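Long-range contact in PfhB2 (Pasteurella multocida, PDB 6U8T), which probably cleaves protein substrates as a YopT-type cysteine protease domain of a bacterial toxin, of the papain-like peptidase clan: residues E11-E22 and F175-T183. The protein carries 1 engineered substitution. Numbering follows the deposited sequence.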
ATOM      1  N   GLU C  11     -22.835 -14.366 -15.268  1.00 65.69           N
ATOM      2  CA  GLU C  11     -23.865 -14.411 -14.204  1.00 66.71           C
ATOM      3  C   GLU C  11     -23.198 -14.253 -12.822  1.00 62.70           C
ATOM      4  O   GLU C  11     -22.138 -14.876 -12.578  1.00 58.82           O
ATOM      5  CB  GLU C  11     -24.621 -15.727 -14.316  1.00 70.42           C
ATOM      6  CG  GLU C  11     -25.883 -15.774 -13.482  1.00 74.31           C
ATOM      7  CD  GLU C  11     -26.363 -17.179 -13.144  1.00 81.25           C
ATOM      8  OE1 GLU C  11     -25.768 -17.801 -12.209  1.00 81.87           O
ATOM      9  OE2 GLU C  11     -27.335 -17.649 -13.807  1.00 83.79           O
ATOM     10  N   VAL C  12     -23.792 -13.437 -11.952  1.00 59.50           N
ATOM     11  CA  VAL C  12     -23.468 -13.420 -10.499  1.00 57.63           C
ATOM     12  C   VAL C  12     -24.189 -14.612  -9.860  1.00 59.94           C
ATOM     13  O   VAL C  12     -25.407 -14.692 -10.001  1.00 64.35           O
ATOM     14  CB  VAL C  12     -23.853 -12.080  -9.847  1.00 55.30           C
ATOM     15  CG1 VAL C  12     -23.562 -12.072  -8.358  1.00 53.46           C
ATOM     16  CG2 VAL C  12     -23.148 -10.913 -10.515  1.00 53.19           C
ATOM     17  N   SER C  13     -23.449 -15.546  -9.254  1.00 61.56           N
ATOM     18  CA  SER C  13     -23.981 -16.748  -8.559  1.00 64.19           C
ATOM     19  C   SER C  13     -24.172 -16.439  -7.075  1.00 62.02           C
ATOM     20  O   SER C  13     -24.945 -17.139  -6.431  1.00 64.22           O
ATOM     21  CB  SER C  13     -23.086 -17.945  -8.703  1.00 68.33           C
ATOM     22  OG  SER C  13     -22.441 -17.986  -9.960  1.00 75.52           O
ATOM     23  N   PHE C  14     -23.394 -15.505  -6.533  1.00 60.74           N
ATOM     24  CA  PHE C  14     -23.409 -15.134  -5.095  1.00 58.91           C
ATOM     25  C   PHE C  14     -22.880 -13.715  -4.956  1.00 57.27           C
ATOM     26  O   PHE C  14     -21.913 -13.346  -5.626  1.00 55.54           O
ATOM     27  CB  PHE C  14     -22.590 -16.104  -4.243  1.00 58.38           C
ATOM     28  CG  PHE C  14     -22.605 -15.781  -2.770  1.00 57.56           C
ATOM     29  CD1 PHE C  14     -23.713 -16.085  -1.996  1.00 57.97           C
ATOM     30  CD2 PHE C  14     -21.524 -15.156  -2.155  1.00 55.24           C
ATOM     31  CE1 PHE C  14     -23.741 -15.799  -0.639  1.00 57.16           C
ATOM     32  CE2 PHE C  14     -21.558 -14.865  -0.800  1.00 53.83           C
ATOM     33  CZ  PHE C  14     -22.657 -15.200  -0.042  1.00 56.11           C
ATOM     34  N   LYS C  15     -23.541 -12.929  -4.120  1.00 59.45           N
ATOM     35  CA  LYS C  15     -23.167 -11.527  -3.841  1.00 58.48           C
ATOM     36  C   LYS C  15     -23.129 -11.350  -2.323  1.00 56.67           C
ATOM     37  O   LYS C  15     -24.122 -11.688  -1.663  1.00 55.03           O
ATOM     38  CB  LYS C  15     -24.160 -10.608  -4.536  1.00 63.31           C
ATOM     39  CG  LYS C  15     -23.552  -9.685  -5.574  1.00 68.72           C
ATOM     40  CD  LYS C  15     -24.584  -8.834  -6.270  1.00 74.14           C
ATOM     41  CE  LYS C  15     -25.536  -8.146  -5.311  1.00 79.15           C
ATOM     42  NZ  LYS C  15     -25.838  -6.753  -5.721  1.00 82.87           N
ATOM     43  N   TYR C  16     -21.992 -10.938  -1.767  1.00 54.75           N
ATOM     44  CA  TYR C  16     -21.873 -10.701  -0.307  1.00 56.42           C
ATOM     45  C   TYR C  16     -22.728  -9.482   0.045  1.00 58.70           C
ATOM     46  O   TYR C  16     -22.580  -8.421  -0.590  1.00 58.71           O
ATOM     47  CB  TYR C  16     -20.431 -10.458   0.146  1.00 51.49           C
ATOM     48  CG  TYR C  16     -19.582 -11.687   0.365  1.00 50.77           C
ATOM     49  CD1 TYR C  16     -18.884 -12.252  -0.682  1.00 49.72           C
ATOM     50  CD2 TYR C  16     -19.370 -12.209   1.630  1.00 51.08           C
ATOM     51  CE1 TYR C  16     -18.058 -13.345  -0.496  1.00 51.59           C
ATOM     52  CE2 TYR C  16     -18.532 -13.288   1.839  1.00 50.96           C
ATOM     53  CZ  TYR C  16     -17.871 -13.868   0.769  1.00 53.10           C
ATOM     54  OH  TYR C  16     -17.029 -14.936   0.938  1.00 50.18           O
ATOM     55  N   ALA C  17     -23.582  -9.633   1.056  1.00 63.50           N
ATOM     56  CA  ALA C  17     -24.459  -8.565   1.580  1.00 65.29           C
ATOM     57  C   ALA C  17     -23.576  -7.392   2.014  1.00 68.22           C
ATOM     58  O   ALA C  17     -23.897  -6.247   1.689  1.00 77.37           O
ATOM     59  CB  ALA C  17     -25.294  -9.114   2.712  1.00 67.27           C
ATOM     60  N   GLN C  18     -22.479  -7.681   2.710  1.00 65.89           N
ATOM     61  CA  GLN C  18     -21.487  -6.667   3.142  1.00 66.18           C
ATOM     62  C   GLN C  18     -20.213  -6.923   2.334  1.00 60.06           C
ATOM     63  O   GLN C  18     -19.525  -7.956   2.591  1.00 60.70           O
ATOM     64  CB  GLN C  18     -21.203  -6.779   4.642  1.00 70.28           C
ATOM     65  CG  GLN C  18     -22.440  -6.933   5.514  1.00 71.66           C
ATOM     66  CD  GLN C  18     -22.934  -5.614   6.053  1.00 72.95           C
ATOM     67  OE1 GLN C  18     -22.704  -4.544   5.477  1.00 72.07           O
ATOM     68  NE2 GLN C  18     -23.606  -5.692   7.189  1.00 70.38           N
ATOM     69  N   SER C  19     -19.948  -6.057   1.364  1.00 48.33           N
ATOM     70  CA  SER C  19     -18.806  -6.181   0.432  1.00 43.27           C
ATOM     71  C   SER C  19     -17.562  -5.665   1.156  1.00 41.94           C
ATOM     72  O   SER C  19     -17.482  -4.433   1.411  1.00 40.92           O
ATOM     73  CB  SER C  19     -19.094  -5.429  -0.826  1.00 41.66           C
ATOM     74  OG  SER C  19     -17.954  -5.367  -1.657  1.00 41.09           O
ATOM     75  N   LYS C  20     -16.635  -6.544   1.517  1.00 40.95           N
ATOM     76  CA  LYS C  20     -15.302  -6.105   2.023  1.00 42.16           C
ATOM     77  C   LYS C  20     -14.538  -5.347   0.922  1.00 38.10           C
ATOM     78  O   LYS C  20     -13.708  -4.481   1.292  1.00 39.16           O
ATOM     79  CB  LYS C  20     -14.531  -7.286   2.614  1.00 44.78           C
ATOM     80  CG  LYS C  20     -15.207  -7.912   3.822  1.00 50.01           C
ATOM     81  CD  LYS C  20     -15.492  -6.909   4.909  1.00 54.40           C
ATOM     82  CE  LYS C  20     -15.649  -7.580   6.246  1.00 61.38           C
ATOM     83  NZ  LYS C  20     -15.714  -6.579   7.323  1.00 68.21           N
ATOM     84  N   GLY C  21     -14.873  -5.595  -0.347  1.00 37.79           N
ATOM     85  CA  GLY C  21     -14.348  -4.842  -1.500  1.00 35.56           C
ATOM     86  C   GLY C  21     -14.756  -3.375  -1.468  1.00 33.43           C
ATOM     87  O   GLY C  21     -13.917  -2.533  -1.791  1.00 32.06           O
ATOM     88  N   GLU C  22     -16.004  -3.059  -1.117  1.00 34.93           N
ATOM     89  CA  GLU C  22     -16.485  -1.642  -1.042  1.00 34.32           C
ATOM     90  C   GLU C  22     -15.757  -0.908   0.080  1.00 30.46           C
ATOM     91  O   GLU C  22     -15.330   0.237  -0.139  1.00 30.80           O
ATOM     92  CB  GLU C  22     -18.012  -1.568  -0.868  1.00 37.71           C
ATOM     93  CG  GLU C  22     -18.769  -1.928  -2.134  1.00 41.92           C
ATOM     94  CD  GLU C  22     -18.298  -1.229  -3.404  1.00 45.36           C
ATOM     95  OE1 GLU C  22     -18.117   0.006  -3.371  1.00 57.92           O
ATOM     96  OE2 GLU C  22     -18.107  -1.922  -4.440  1.00 54.00           O
ATOM     97  N   PHE C 175     -14.146 -16.423  -8.072  1.00 42.44           N
ATOM     98  CA  PHE C 175     -14.644 -16.148  -6.704  1.00 41.50           C
ATOM     99  C   PHE C 175     -13.710 -15.152  -6.032  1.00 38.92           C
ATOM    100  O   PHE C 175     -12.491 -15.409  -5.945  1.00 37.79           O
ATOM    101  CB  PHE C 175     -14.795 -17.438  -5.890  1.00 43.24           C
ATOM    102  CG  PHE C 175     -15.163 -17.183  -4.451  1.00 43.34           C
ATOM    103  CD1 PHE C 175     -16.452 -16.813  -4.093  1.00 43.84           C
ATOM    104  CD2 PHE C 175     -14.200 -17.267  -3.452  1.00 42.40           C
ATOM    105  CE1 PHE C 175     -16.772 -16.545  -2.771  1.00 43.44           C
ATOM    106  CE2 PHE C 175     -14.534 -17.005  -2.129  1.00 41.72           C
ATOM    107  CZ  PHE C 175     -15.816 -16.656  -1.791  1.00 42.03           C
ATOM    108  N   ASP C 176     -14.286 -14.039  -5.590  1.00 37.85           N
ATOM    109  CA  ASP C 176     -13.594 -12.972  -4.825  1.00 35.79           C
ATOM    110  C   ASP C 176     -14.327 -12.774  -3.502  1.00 35.63           C
ATOM    111  O   ASP C 176     -15.427 -12.235  -3.470  1.00 35.58           O
ATOM    112  CB  ASP C 176     -13.533 -11.691  -5.648  1.00 34.76           C
ATOM    113  CG  ASP C 176     -12.686 -10.613  -5.007  1.00 32.48           C
ATOM    114  OD1 ASP C 176     -12.415 -10.732  -3.790  1.00 32.10           O
ATOM    115  OD2 ASP C 176     -12.261  -9.712  -5.735  1.00 31.10           O
ATOM    116  N   PRO C 177     -13.743 -13.217  -2.374  1.00 35.60           N
ATOM    117  CA  PRO C 177     -14.395 -13.125  -1.073  1.00 36.33           C
ATOM    118  C   PRO C 177     -14.793 -11.692  -0.681  1.00 35.75           C
ATOM    119  O   PRO C 177     -15.505 -11.557   0.293  1.00 35.10           O
ATOM    120  CB  PRO C 177     -13.369 -13.637  -0.057  1.00 36.01           C
ATOM    121  CG  PRO C 177     -12.205 -14.167  -0.838  1.00 35.86           C
ATOM    122  CD  PRO C 177     -12.428 -13.846  -2.299  1.00 36.08           C
ATOM    123  N   ASN C 178     -14.299 -10.693  -1.428  1.00 36.74           N
ATOM    124  CA  ASN C 178     -14.608  -9.245  -1.245  1.00 35.72           C
ATOM    125  C   ASN C 178     -15.908  -8.876  -1.986  1.00 36.48           C
ATOM    126  O   ASN C 178     -16.392  -7.756  -1.747  1.00 35.89           O
ATOM    127  CB  ASN C 178     -13.497  -8.339  -1.782  1.00 34.43           C
ATOM    128  CG  ASN C 178     -12.399  -8.065  -0.777  1.00 37.66           C
ATOM    129  OD1 ASN C 178     -12.431  -8.606   0.341  1.00 40.25           O
ATOM    130  ND2 ASN C 178     -11.423  -7.247  -1.177  1.00 34.38           N
ATOM    131  N   PHE C 179     -16.395  -9.724  -2.898  1.00 37.33           N
ATOM    132  CA  PHE C 179     -17.571  -9.414  -3.760  1.00 39.95           C
ATOM    133  C   PHE C 179     -18.515 -10.614  -3.877  1.00 42.71           C
ATOM    134  O   PHE C 179     -19.710 -10.454  -3.587  1.00 47.72           O
ATOM    135  CB  PHE C 179     -17.117  -8.927  -5.137  1.00 39.06           C
ATOM    136  CG  PHE C 179     -16.321  -7.654  -5.098  1.00 37.00           C
ATOM    137  CD1 PHE C 179     -16.931  -6.433  -4.902  1.00 36.24           C
ATOM    138  CD2 PHE C 179     -14.959  -7.679  -5.293  1.00 36.77           C
ATOM    139  CE1 PHE C 179     -16.198  -5.259  -4.893  1.00 35.25           C
ATOM    140  CE2 PHE C 179     -14.209  -6.509  -5.268  1.00 35.08           C
ATOM    141  CZ  PHE C 179     -14.832  -5.299  -5.057  1.00 34.08           C
ATOM    142  N   GLY C 180     -18.016 -11.767  -4.318  1.00 44.69           N
ATOM    143  CA  GLY C 180     -18.816 -13.001  -4.419  1.00 47.27           C
ATOM    144  C   GLY C 180     -18.348 -13.904  -5.553  1.00 47.61           C
ATOM    145  O   GLY C 180     -17.156 -13.908  -5.857  1.00 46.05           O
ATOM    146  N   GLU C 181     -19.278 -14.643  -6.156  1.00 49.54           N
ATOM    147  CA  GLU C 181     -19.009 -15.667  -7.182  1.00 51.13           C
ATOM    148  C   GLU C 181     -19.668 -15.252  -8.489  1.00 52.35           C
ATOM    149  O   GLU C 181     -20.827 -14.843  -8.504  1.00 55.13           O
ATOM    150  CB  GLU C 181     -19.492 -17.010  -6.662  1.00 53.43           C
ATOM    151  CG  GLU C 181     -19.080 -18.168  -7.547  1.00 56.43           C
ATOM    152  CD  GLU C 181     -19.686 -19.484  -7.115  1.00 58.46           C
ATOM    153  OE1 GLU C 181     -19.350 -19.940  -6.021  1.00 57.34           O
ATOM    154  OE2 GLU C 181     -20.522 -20.008  -7.861  1.00 63.85           O
HETATM  155  N   MSE C 182     -18.889 -15.344  -9.568  1.00 53.52           N
HETATM  156  CA  MSE C 182     -19.349 -15.050 -10.913  1.00 57.57           C
HETATM  157  C   MSE C 182     -18.993 -16.214 -11.845  1.00 58.43           C
HETATM  158  O   MSE C 182     -17.974 -16.888 -11.663  1.00 56.46           O
HETATM  159  CB  MSE C 182     -18.684 -13.751 -11.366  1.00 59.19           C
HETATM  160  CG  MSE C 182     -18.969 -12.561 -10.495  1.00 63.46           C
HETATM  161 SE   MSE C 182     -17.636 -12.229  -9.108  1.00 75.06          SE
HETATM  162  CE  MSE C 182     -16.507 -10.772  -9.638  1.00 73.06           C
ATOM    163  N   THR C 183     -19.862 -16.453 -12.829  1.00 59.19           N
ATOM    164  CA  THR C 183     -19.680 -17.545 -13.770  1.00 62.31           C
ATOM    165  C   THR C 183     -19.730 -16.980 -15.188  1.00 64.12           C
ATOM    166  O   THR C 183     -20.619 -16.148 -15.459  1.00 67.04           O
ATOM    167  CB  THR C 183     -20.723 -18.650 -13.575  1.00 63.26           C
ATOM    168  OG1 THR C 183     -20.739 -18.995 -12.187  1.00 61.42           O
ATOM    169  CG2 THR C 183     -20.420 -19.875 -14.404  1.00 66.02           C
TER
HETATM  170  O   HOH W   1     -20.552  -7.704  -2.942  1.00 42.09           O
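E11 and T183 form an antiparallel hydrogen-bonded pair, with both N–H···O bonds nearly straight. V12 follows opposite selenomethionine M182, in a non-hydrogen-bonded pair. S13 and F14 then both face E181, a classic beta bulge. S13 N donates to E181 O (2.8 Å) from above the carbonyl plane, and the bond from F14 N to the same oxygen is weak. The S13 side chain turns to the partner strand, where its OG accepts from T183 OG1 (3.0 Å). Beyond K15, Y16 N gives F179 O a straight bond (3.0 Å, 176°). The Y16 ring lies between P177 O over one face (3.2 Å from CE1) and the CE2 edge of the F14 ring over the opposite face. Its OH meets the edge of the F175 ring, 3.4 Å from CZ. S19 OG is anti to its backbone N (chi1 172°) and serves twice: it donates to N178 O (2.9 Å) and, as N-cap, accepts E22 N. G21 N is the second donor to N178 O, on a lone pair. G21 CA packs 3.6 Å from F179 CZ. The contact joins strand 11-15, outermost of its sheet within this chain, to strand 180-184, and ties the start of helix 20-51 to the 177-179 turn. Just before that turn, D176 hydrogen-bonds H161 and Y204, consistent with the Asp–His pair of a papain-like protease. Helix 187-201 covers M182.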